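Local coordinates for mandelate racemase/muconate lactonizing enzyme-like protein (Roseovarius sp. TM1035, PDB 3RCY) that is probably an enolase-superfamily isomerase or related magnesium-dependent enzyme whose substrate is not established, at residues 124-129 with 325-330; 17-22 with 131-136; 9-14 with 50-55; 5-10 with 57-62. All coordinates share one frame; numbering follows the deposited sequence.

Contact 1 of 4, residues 124-129 with 325-330; sequences PRIRAY and FAASIP
Ile126 meets Ala326 and Ala327 in a small contact without a hydrogen bond, apolar between its side chains, that shows how a branched side chain on a barrel strand fits against a helix face built of alanines. The tip does most of the touching: CD1 of Ile126 lies over the backbone that joins the two alanines, 3.7 Å from Ala327 N, and is placed almost evenly between their methyls, 4.0 Å from Ala326 CB and 4.0 Å from Ala327 CB. The shorter branch backs this up from beside it, with Ile126 CG2 4.1 Å from Ala326 CB. Torsions explain the division of labour. With CG1 beside the backbone N (chi1 -60°) and the chain extended beyond it (chi2 156°), CD1 is carried forward to the helix while CG2 turns alongside. Because neither alanine extends beyond CB, the isoleucine can approach the helix backbone itself. Just beyond the alanines, the carbonyl of Phe325 is gripped twice, by Ser328 N at 3.1 Å and by Ser328 OG at 2.8 Å, both from the same face of the carbonyl plane. Asn123 ND2 bonds to the carbonyls of Ala326 and Ile329, tying this segment to the approach of the strand. Strand 126-131 pairs in parallel with its successor 164-167 and with 335-336; the second pairing closes the barrel, first strand to last. Helix 316-327 packs outside that seam: Ile126 and Ala326 both touch Cys335 of strand 335-336, while Phe325 and Ile329 lean on helix 290-302.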
# COMPACT_ATOMS: atom_id res chain seq x y z
N PRO A 124 40.32 9.42 1.79
CA PRO A 124 41.64 9.77 2.33
C PRO A 124 41.57 10.37 3.75
O PRO A 124 42.54 10.25 4.49
CB PRO A 124 42.18 10.80 1.32
CG PRO A 124 41.38 10.60 0.08
CD PRO A 124 40.02 10.16 0.55
N ARG A 125 40.46 11.01 4.09
CA ARG A 125 40.22 11.48 5.46
C ARG A 125 38.75 11.20 5.86
O ARG A 125 37.81 11.51 5.10
CB ARG A 125 40.57 12.97 5.64
CG ARG A 125 42.06 13.32 5.47
CD ARG A 125 42.58 14.29 6.55
NE ARG A 125 42.86 13.60 7.81
CZ ARG A 125 43.24 14.20 8.95
NH1 ARG A 125 43.47 13.47 10.03
NH2 ARG A 125 43.39 15.52 9.00
N ILE A 126 38.59 10.61 7.03
CA ILE A 126 37.27 10.21 7.53
C ILE A 126 36.81 11.21 8.59
O ILE A 126 37.52 11.48 9.56
CB ILE A 126 37.31 8.78 8.11
CG1 ILE A 126 37.75 7.78 7.02
CG2 ILE A 126 35.97 8.40 8.72
CD1 ILE A 126 38.39 6.49 7.56
N ARG A 127 35.62 11.77 8.39
CA ARG A 127 35.03 12.69 9.35
C ARG A 127 34.76 11.97 10.68
O ARG A 127 34.15 10.90 10.69
CB ARG A 127 33.73 13.25 8.78
CG ARG A 127 33.15 14.39 9.55
CD ARG A 127 31.92 14.94 8.82
NE ARG A 127 31.25 15.95 9.62
CZ ARG A 127 30.03 16.42 9.40
NH1 ARG A 127 29.31 15.96 8.39
NH2 ARG A 127 29.53 17.35 10.21
N ALA A 128 35.23 12.56 11.78
CA ALA A 128 35.03 11.99 13.11
C ALA A 128 34.07 12.82 13.94
O ALA A 128 33.87 14.01 13.68
CB ALA A 128 36.38 11.86 13.84
N TYR A 129 33.47 12.19 14.94
CA TYR A 129 32.72 12.94 15.95
C TYR A 129 32.92 12.32 17.33
O TYR A 129 33.41 11.20 17.46
CB TYR A 129 31.23 13.01 15.61
CG TYR A 129 30.39 11.78 15.94
CD1 TYR A 129 30.17 10.79 14.99
CD2 TYR A 129 29.78 11.64 17.20
CE1 TYR A 129 29.38 9.69 15.27
CE2 TYR A 129 28.99 10.52 17.49
CZ TYR A 129 28.79 9.55 16.51
OH TYR A 129 28.02 8.45 16.77
N PHE A 325 36.81 -0.06 7.58
CA PHE A 325 35.49 -0.16 6.98
C PHE A 325 35.11 1.17 6.32
O PHE A 325 34.80 1.22 5.12
CB PHE A 325 34.46 -0.57 8.04
CG PHE A 325 33.02 -0.47 7.60
CD1 PHE A 325 32.52 -1.32 6.61
CD2 PHE A 325 32.16 0.44 8.19
CE1 PHE A 325 31.19 -1.23 6.20
CE2 PHE A 325 30.82 0.53 7.80
CZ PHE A 325 30.34 -0.32 6.79
N ALA A 326 35.17 2.24 7.11
CA ALA A 326 34.83 3.60 6.65
C ALA A 326 35.70 4.08 5.49
O ALA A 326 35.20 4.75 4.58
CB ALA A 326 34.93 4.57 7.80
N ALA A 327 36.99 3.74 5.52
CA ALA A 327 37.93 4.15 4.46
C ALA A 327 37.53 3.60 3.08
O ALA A 327 37.85 4.21 2.05
CB ALA A 327 39.33 3.70 4.80
N SER A 328 36.79 2.49 3.09
CA SER A 328 36.51 1.71 1.87
C SER A 328 35.12 1.91 1.27
O SER A 328 34.83 1.35 0.20
CB SER A 328 36.71 0.22 2.16
OG SER A 328 35.62 -0.29 2.92
N ILE A 329 34.26 2.69 1.93
CA ILE A 329 32.89 2.87 1.43
C ILE A 329 32.62 4.28 0.91
O ILE A 329 33.10 5.26 1.48
CB ILE A 329 31.83 2.46 2.49
CG1 ILE A 329 31.91 3.38 3.72
CG2 ILE A 329 31.97 0.96 2.85
CD1 ILE A 329 30.74 3.24 4.68
N PRO A 330 31.87 4.39 -0.20
CA PRO A 330 31.56 5.72 -0.71
C PRO A 330 30.52 6.44 0.14
O PRO A 330 30.51 7.67 0.18
CB PRO A 330 31.04 5.45 -2.13
CG PRO A 330 30.55 4.06 -2.11
CD PRO A 330 31.41 3.32 -1.11

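Contact 2 of 4, residues 17-22 with 131-136; sequences PGWGGR and YLYPLP
Trp19 lays its indole over one face of the Tyr133 ring in a face-to-face stack, the five-membered ring and the phenol having centroids 4.2 Å apart and planes inclined by 25°. The overlap is displaced toward one side of the tyrosine: CD1 of Tyr133 comes 3.6 Å from Trp19 CD2, while the benzo end of the indole runs on to the next residue, where Trp19 CZ2 meets Pro134 CD at 3.6 Å. Both rings are held from behind as well. Pro17 CG covers the opposite face of the indole, and Tyr131 CB lies against the far face of the phenol, so four residues make a layered pile. Trp19 is offered from a type II turn, Gly18 to Gly21, closed by Gly21 N to Gly18 O at 3.2 Å. Cut back to an alanine, this position would probably leave a gap between Pro17 and Tyr133 and let the glycine-rich loop move. The loop joins the first two strands of the capping domain, whereas Tyr133 follows the first barrel strand and its side chain lies about 10 Å from the bound magnesium ion; a capping loop resting at the barrel mouth is characteristic of the enolase superfamily.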
# COMPACT_ATOMS: atom_id res chain seq x y z
N PRO A 17 37.52 8.00 34.42
CA PRO A 17 36.06 7.91 34.53
C PRO A 17 35.43 6.82 33.66
O PRO A 17 34.22 6.59 33.75
CB PRO A 17 35.59 9.29 34.07
CG PRO A 17 36.63 9.71 33.08
CD PRO A 17 37.93 9.15 33.59
N GLY A 18 36.23 6.16 32.82
CA GLY A 18 35.80 4.96 32.10
C GLY A 18 34.93 5.17 30.87
O GLY A 18 33.96 4.42 30.66
N TRP A 19 35.27 6.15 30.04
CA TRP A 19 34.55 6.36 28.77
C TRP A 19 34.78 5.19 27.82
O TRP A 19 35.92 4.80 27.57
CB TRP A 19 34.95 7.67 28.09
CG TRP A 19 34.91 8.90 28.96
CD1 TRP A 19 35.76 9.96 28.91
CD2 TRP A 19 33.96 9.20 30.00
NE1 TRP A 19 35.41 10.90 29.84
CE2 TRP A 19 34.31 10.46 30.53
CE3 TRP A 19 32.84 8.52 30.53
CZ2 TRP A 19 33.60 11.06 31.58
CZ3 TRP A 19 32.13 9.12 31.58
CH2 TRP A 19 32.51 10.38 32.09
N GLY A 20 33.68 4.65 27.30
CA GLY A 20 33.73 3.44 26.50
C GLY A 20 33.18 2.22 27.22
O GLY A 20 33.18 1.12 26.66
N GLY A 21 32.72 2.39 28.47
CA GLY A 21 32.03 1.32 29.20
C GLY A 21 32.87 0.62 30.27
O GLY A 21 34.04 0.95 30.46
N ARG A 22 32.26 -0.36 30.94
CA ARG A 22 32.90 -1.02 32.09
C ARG A 22 34.07 -1.94 31.71
O ARG A 22 35.03 -2.07 32.47
CB ARG A 22 31.88 -1.80 32.92
CG ARG A 22 31.00 -0.93 33.81
CD ARG A 22 30.17 -1.80 34.77
NE ARG A 22 29.36 -0.99 35.68
CZ ARG A 22 28.17 -0.47 35.37
NH1 ARG A 22 27.63 -0.66 34.17
NH2 ARG A 22 27.52 0.25 36.28
N TYR A 131 30.99 12.17 21.54
CA TYR A 131 30.10 12.64 22.60
C TYR A 131 30.71 13.87 23.25
O TYR A 131 31.93 14.06 23.23
CB TYR A 131 29.96 11.59 23.70
CG TYR A 131 28.79 10.65 23.61
CD1 TYR A 131 29.01 9.27 23.51
CD2 TYR A 131 27.48 11.12 23.65
CE1 TYR A 131 27.95 8.37 23.45
CE2 TYR A 131 26.40 10.23 23.59
CZ TYR A 131 26.65 8.85 23.48
OH TYR A 131 25.61 7.94 23.41
N LEU A 132 29.85 14.69 23.86
CA LEU A 132 30.30 15.74 24.76
C LEU A 132 30.59 15.14 26.14
O LEU A 132 29.68 14.66 26.82
CB LEU A 132 29.26 16.85 24.87
CG LEU A 132 28.95 17.56 23.55
CD1 LEU A 132 27.83 18.57 23.72
CD2 LEU A 132 30.22 18.21 23.01
N TYR A 133 31.86 15.15 26.53
CA TYR A 133 32.28 14.62 27.84
C TYR A 133 32.61 15.78 28.78
O TYR A 133 32.95 16.87 28.31
CB TYR A 133 33.50 13.71 27.68
CG TYR A 133 33.23 12.44 26.90
CD1 TYR A 133 32.53 11.38 27.48
CD2 TYR A 133 33.66 12.31 25.57
CE1 TYR A 133 32.27 10.21 26.77
CE2 TYR A 133 33.41 11.13 24.85
CZ TYR A 133 32.71 10.09 25.46
OH TYR A 133 32.44 8.93 24.78
N PRO A 134 32.52 15.55 30.11
CA PRO A 134 32.87 16.60 31.06
C PRO A 134 34.30 17.08 30.85
O PRO A 134 35.21 16.27 30.61
CB PRO A 134 32.75 15.91 32.43
CG PRO A 134 31.89 14.73 32.20
CD PRO A 134 32.12 14.30 30.79
N LEU A 135 34.49 18.39 30.89
CA LEU A 135 35.81 19.00 30.96
C LEU A 135 36.35 18.85 32.39
O LEU A 135 35.59 18.50 33.29
CB LEU A 135 35.73 20.47 30.52
CG LEU A 135 35.39 20.70 29.04
CD1 LEU A 135 35.30 22.19 28.72
CD2 LEU A 135 36.41 20.02 28.12
N PRO A 136 37.65 19.11 32.60
CA PRO A 136 38.25 18.85 33.94
C PRO A 136 37.63 19.60 35.12
O PRO A 136 37.70 19.12 36.25
CB PRO A 136 39.71 19.25 33.75
CG PRO A 136 39.96 19.03 32.30
CD PRO A 136 38.69 19.46 31.62

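Contact 3 of 4, residues 9-14 with 50-55; sequences IIVTAP and AMRAVI
The guanidinium of Arg52 has Val11 CG2 over one face, 3.5 Å from NH2, and polar partners at its edge: water 1 in the plane and the carbonyl oxygen of Ile9 near it. The geometry illustrates how an arginine can serve the outer edge of a strand. Ile10 and Thr12 give their backbone bonds to strand 24-31, leaving Ile9 O and Val11 N on the other edge. Arg52 NH1 reaches Ile9 O at 3.2 Å, a weak bond bent to 127°, while Arg52 NH2 donates to water 1 at 2.7 Å, and that water in turn accepts from Val11 N at 2.9 Å. The third nitrogen, NE, is spent on a salt bridge to Glu49, one turn earlier in the helix, which helps fix the rotation of the group. A leucine in place of Arg52 would probably cost Ile9 O its weak bond, break the water link from the helix to Val11 N, and take this countercharge from Glu49. Beside this polar edge runs an apolar seam. With chi2 extended at 163°, Ile9 sends CD1 to the helix, 3.6 Å from Ile55 CG2 and 3.7 Å from the carbonyl oxygen of Arg52. The helix segment runs nearly antiparallel to the strand, at 156° with the axes 10.0 Å apart. Helix 48-63 thus covers one side of the capping-domain sheet, Ile55 also touching Ile25 and Val27 of strand 24-31 and Ala94 of helix 89-110, while Ala50 and Ala53 pack on Ala53 and Ala50 of a neighbouring subunit.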
# COMPACT_ATOMS: atom_id res chain seq x y z
N ILE A 9 41.49 -14.71 24.86
CA ILE A 9 40.50 -13.69 25.17
C ILE A 9 41.01 -12.86 26.34
O ILE A 9 41.43 -13.41 27.37
CB ILE A 9 39.12 -14.30 25.54
CG1 ILE A 9 38.62 -15.24 24.42
CG2 ILE A 9 38.10 -13.18 25.84
CD1 ILE A 9 37.49 -16.21 24.87
N ILE A 10 40.97 -11.54 26.19
CA ILE A 10 41.37 -10.64 27.26
C ILE A 10 40.25 -9.65 27.53
O ILE A 10 39.86 -8.89 26.65
CB ILE A 10 42.68 -9.87 26.92
CG1 ILE A 10 43.85 -10.84 26.73
CG2 ILE A 10 43.01 -8.86 28.02
CD1 ILE A 10 45.00 -10.24 25.92
N VAL A 11 39.73 -9.69 28.75
CA VAL A 11 38.75 -8.71 29.18
C VAL A 11 39.47 -7.62 29.96
O VAL A 11 40.13 -7.91 30.96
CB VAL A 11 37.63 -9.35 30.01
CG1 VAL A 11 36.61 -8.29 30.46
CG2 VAL A 11 36.94 -10.45 29.20
N THR A 12 39.35 -6.38 29.49
CA THR A 12 40.08 -5.27 30.08
C THR A 12 39.16 -4.13 30.48
O THR A 12 38.21 -3.79 29.75
CB THR A 12 41.26 -4.81 29.16
OG1 THR A 12 42.04 -3.82 29.83
CG2 THR A 12 40.78 -4.27 27.81
N ALA A 13 39.45 -3.54 31.64
CA ALA A 13 38.65 -2.46 32.21
C ALA A 13 39.31 -1.09 32.04
O ALA A 13 40.40 -0.86 32.56
CB ALA A 13 38.39 -2.73 33.69
N PRO A 14 38.66 -0.18 31.30
CA PRO A 14 39.18 1.18 31.19
C PRO A 14 39.19 1.85 32.56
O PRO A 14 38.21 1.71 33.31
CB PRO A 14 38.16 1.89 30.28
CG PRO A 14 37.42 0.79 29.59
CD PRO A 14 37.40 -0.36 30.54
N ALA A 50 30.58 -15.46 31.04
CA ALA A 50 29.70 -16.21 30.15
C ALA A 50 30.09 -15.97 28.69
O ALA A 50 30.09 -16.89 27.88
CB ALA A 50 28.24 -15.83 30.39
N MET A 51 30.45 -14.73 28.36
CA MET A 51 30.91 -14.40 27.01
C MET A 51 32.18 -15.16 26.61
O MET A 51 32.31 -15.56 25.46
CB MET A 51 31.08 -12.88 26.83
CG MET A 51 29.75 -12.16 26.53
SD MET A 51 28.66 -12.95 25.30
CE MET A 51 29.66 -12.98 23.80
N ARG A 52 33.09 -15.37 27.57
CA ARG A 52 34.27 -16.21 27.31
C ARG A 52 33.89 -17.59 26.80
O ARG A 52 34.44 -18.06 25.80
CB ARG A 52 35.12 -16.37 28.57
CG ARG A 52 36.09 -15.27 28.85
CD ARG A 52 36.98 -15.62 30.07
NE ARG A 52 37.34 -14.42 30.80
CZ ARG A 52 38.43 -13.69 30.56
NH1 ARG A 52 39.29 -14.05 29.61
NH2 ARG A 52 38.66 -12.60 31.29
N ALA A 53 32.95 -18.24 27.49
CA ALA A 53 32.51 -19.58 27.10
C ALA A 53 31.86 -19.56 25.71
O ALA A 53 32.10 -20.46 24.92
CB ALA A 53 31.56 -20.16 28.15
N VAL A 54 31.08 -18.52 25.43
CA VAL A 54 30.41 -18.39 24.12
C VAL A 54 31.44 -18.23 23.00
O VAL A 54 31.38 -18.93 21.98
CB VAL A 54 29.40 -17.21 24.11
CG1 VAL A 54 28.91 -16.90 22.67
CG2 VAL A 54 28.21 -17.51 25.03
N ILE A 55 32.39 -17.32 23.21
CA ILE A 55 33.45 -17.04 22.23
C ILE A 55 34.29 -18.29 21.95
O ILE A 55 34.50 -18.65 20.79
CB ILE A 55 34.34 -15.85 22.69
CG1 ILE A 55 33.53 -14.55 22.66
CG2 ILE A 55 35.58 -15.71 21.81
CD1 ILE A 55 34.14 -13.42 23.49
O HOH W 1 41.05 -11.52 30.61

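Contact 4 of 4, residues 5-10 with 57-62; sequences RDLDII and DVFARH
Strand 5-10 and helix 57-62 run antiparallel at 173°, their axes 9.8 Å apart, and come closest where Leu7 faces Phe59. The leucine lies over one face of the ring, offset toward its CD2 and CE2 atoms: Leu7 CB stands 4.0 Å from the Phe59 ring centroid, 24° off the normal, a CH-pi contact. Past the ring the two side chains slide in opposite directions, so that Leu7 CD2 ends 3.8 Å from Phe59 CB, near the helix backbone. A chi1 of 177°, with CG opposite the backbone N, swings the phenyl across to the start of the strand, where its edge meets backbone: Phe59 CE2 lies 3.8 Å from Arg5 O. Here the strand carries a classic beta bulge, Arg5 and Asp6 both facing Thr30 of the adjoining strand. The three-stranded antiparallel sheet covered by helices is the capping domain of the enolase superfamily, and Leu29 of strand 24-31 and Leu98 of helix 89-110 each touch both Leu7 and Phe59. Each segment also carries a salt bridge of its own, apart from the Leu7-Phe59 contact. Arg5 grips the carboxylate of Asp6 side-on, NE reaching OD1 at 3.1 Å and NH2 the syn lone pair of OD2. One helical turn does the same for Arg61 and Asp57: Arg61 NH2 meets Asp57 OD2 at 3.0 Å in an almost straight bond, with Arg61 NE on Asp57 OD1. That pair also faces a neighbouring subunit, whose Gly47 N bonds to Asp57 OD2 and whose Thr383 O accepts from Arg61 NH1.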
# COMPACT_ATOMS: atom_id res chain seq x y z
N ARG A 5 44.51 -21.12 14.37
CA ARG A 5 44.85 -22.16 15.33
C ARG A 5 44.52 -21.78 16.78
O ARG A 5 43.83 -22.54 17.46
CB ARG A 5 46.33 -22.57 15.18
CG ARG A 5 46.69 -23.86 15.95
CD ARG A 5 48.19 -24.14 15.94
NE ARG A 5 48.95 -23.07 16.59
CZ ARG A 5 50.23 -22.80 16.36
NH1 ARG A 5 50.93 -23.53 15.50
NH2 ARG A 5 50.81 -21.79 16.99
N ASP A 6 44.98 -20.62 17.25
CA ASP A 6 44.88 -20.29 18.68
C ASP A 6 43.96 -19.10 18.94
O ASP A 6 43.86 -18.19 18.11
CB ASP A 6 46.26 -19.98 19.27
CG ASP A 6 47.33 -20.96 18.83
OD1 ASP A 6 47.09 -22.18 18.92
OD2 ASP A 6 48.41 -20.50 18.39
N LEU A 7 43.31 -19.13 20.10
CA LEU A 7 42.50 -18.03 20.60
C LEU A 7 42.90 -17.64 22.02
O LEU A 7 43.01 -18.49 22.90
CB LEU A 7 41.01 -18.41 20.57
CG LEU A 7 40.02 -17.55 21.37
CD1 LEU A 7 39.88 -16.11 20.82
CD2 LEU A 7 38.66 -18.23 21.43
N ASP A 8 43.10 -16.34 22.22
CA ASP A 8 43.23 -15.78 23.55
C ASP A 8 42.16 -14.70 23.71
O ASP A 8 41.94 -13.90 22.80
CB ASP A 8 44.61 -15.17 23.74
CG ASP A 8 45.70 -16.20 23.67
OD1 ASP A 8 45.88 -16.94 24.66
OD2 ASP A 8 46.38 -16.30 22.63
N ILE A 9 41.49 -14.71 24.86
CA ILE A 9 40.50 -13.69 25.17
C ILE A 9 41.01 -12.86 26.34
O ILE A 9 41.43 -13.41 27.37
CB ILE A 9 39.12 -14.30 25.54
CG1 ILE A 9 38.62 -15.24 24.42
CG2 ILE A 9 38.10 -13.18 25.84
CD1 ILE A 9 37.49 -16.21 24.87
N ILE A 10 40.97 -11.54 26.19
CA ILE A 10 41.37 -10.64 27.26
C ILE A 10 40.25 -9.65 27.53
O ILE A 10 39.86 -8.89 26.65
CB ILE A 10 42.68 -9.87 26.92
CG1 ILE A 10 43.85 -10.84 26.73
CG2 ILE A 10 43.01 -8.86 28.02
CD1 ILE A 10 45.00 -10.24 25.92
N ASP A 57 33.43 -21.39 22.35
CA ASP A 57 32.58 -22.33 21.61
C ASP A 57 32.53 -22.00 20.12
O ASP A 57 32.83 -22.84 19.28
CB ASP A 57 31.16 -22.35 22.20
CG ASP A 57 30.28 -23.40 21.55
OD1 ASP A 57 29.94 -23.26 20.36
OD2 ASP A 57 29.90 -24.37 22.25
N VAL A 58 32.14 -20.76 19.81
CA VAL A 58 32.05 -20.28 18.43
C VAL A 58 33.36 -20.52 17.66
O VAL A 58 33.36 -21.06 16.55
CB VAL A 58 31.66 -18.77 18.39
CG1 VAL A 58 31.82 -18.20 16.98
CG2 VAL A 58 30.21 -18.59 18.89
N PHE A 59 34.47 -20.10 18.26
CA PHE A 59 35.77 -20.31 17.63
C PHE A 59 36.09 -21.79 17.41
O PHE A 59 36.43 -22.18 16.30
CB PHE A 59 36.90 -19.63 18.42
CG PHE A 59 38.27 -19.88 17.83
CD1 PHE A 59 38.67 -19.23 16.67
CD2 PHE A 59 39.15 -20.78 18.43
CE1 PHE A 59 39.93 -19.46 16.11
CE2 PHE A 59 40.41 -21.03 17.88
CZ PHE A 59 40.80 -20.35 16.72
N ALA A 60 35.98 -22.60 18.46
CA ALA A 60 36.36 -24.02 18.36
C ALA A 60 35.47 -24.76 17.36
O ALA A 60 35.95 -25.59 16.60
CB ALA A 60 36.33 -24.71 19.74
N ARG A 61 34.18 -24.43 17.36
CA ARG A 61 33.19 -25.15 16.57
C ARG A 61 33.22 -24.77 15.09
O ARG A 61 33.08 -25.64 14.21
CB ARG A 61 31.78 -24.92 17.16
CG ARG A 61 30.72 -25.91 16.68
CD ARG A 61 29.39 -25.71 17.42
NE ARG A 61 29.53 -25.84 18.88
CZ ARG A 61 29.58 -26.99 19.54
NH1 ARG A 61 29.50 -28.16 18.90
NH2 ARG A 61 29.71 -26.98 20.86
N HIS A 62 33.41 -23.48 14.80
CA HIS A 62 33.19 -22.98 13.43
C HIS A 62 34.42 -22.38 12.75
O HIS A 62 34.41 -22.18 11.54
CB HIS A 62 32.05 -21.96 13.40
CG HIS A 62 30.76 -22.48 13.98
ND1 HIS A 62 30.10 -23.56 13.45
CD2 HIS A 62 30.03 -22.07 15.04
CE1 HIS A 62 29.02 -23.80 14.17
NE2 HIS A 62 28.95 -22.91 15.14

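Contacts 3 and 4 are successive steps of one interface, with centres 12 Å apart: both join strand 4-12 to helix 48-63, and they meet where Ile55 CG2 lies 4.0 Å from Leu7 CD2. Contact 2 is the bridge between domains. It touches contact 3, Gly21 O lying 3.5 Å from Pro14 CG, and its 131-136 segment begins at the end of strand 126-131, which carries contact 1, although the centres of contacts 1 and 2 are 24 Å apart. The centres of contacts 1 and 3 are 29 Å apart, on opposite sides of the chain's centre. In contact 2 the side chain of Tyr133 is about 10 Å from the magnesium ion bound by Glu235 and Glu261; the residues lining the ribose pockets belong to none of the four.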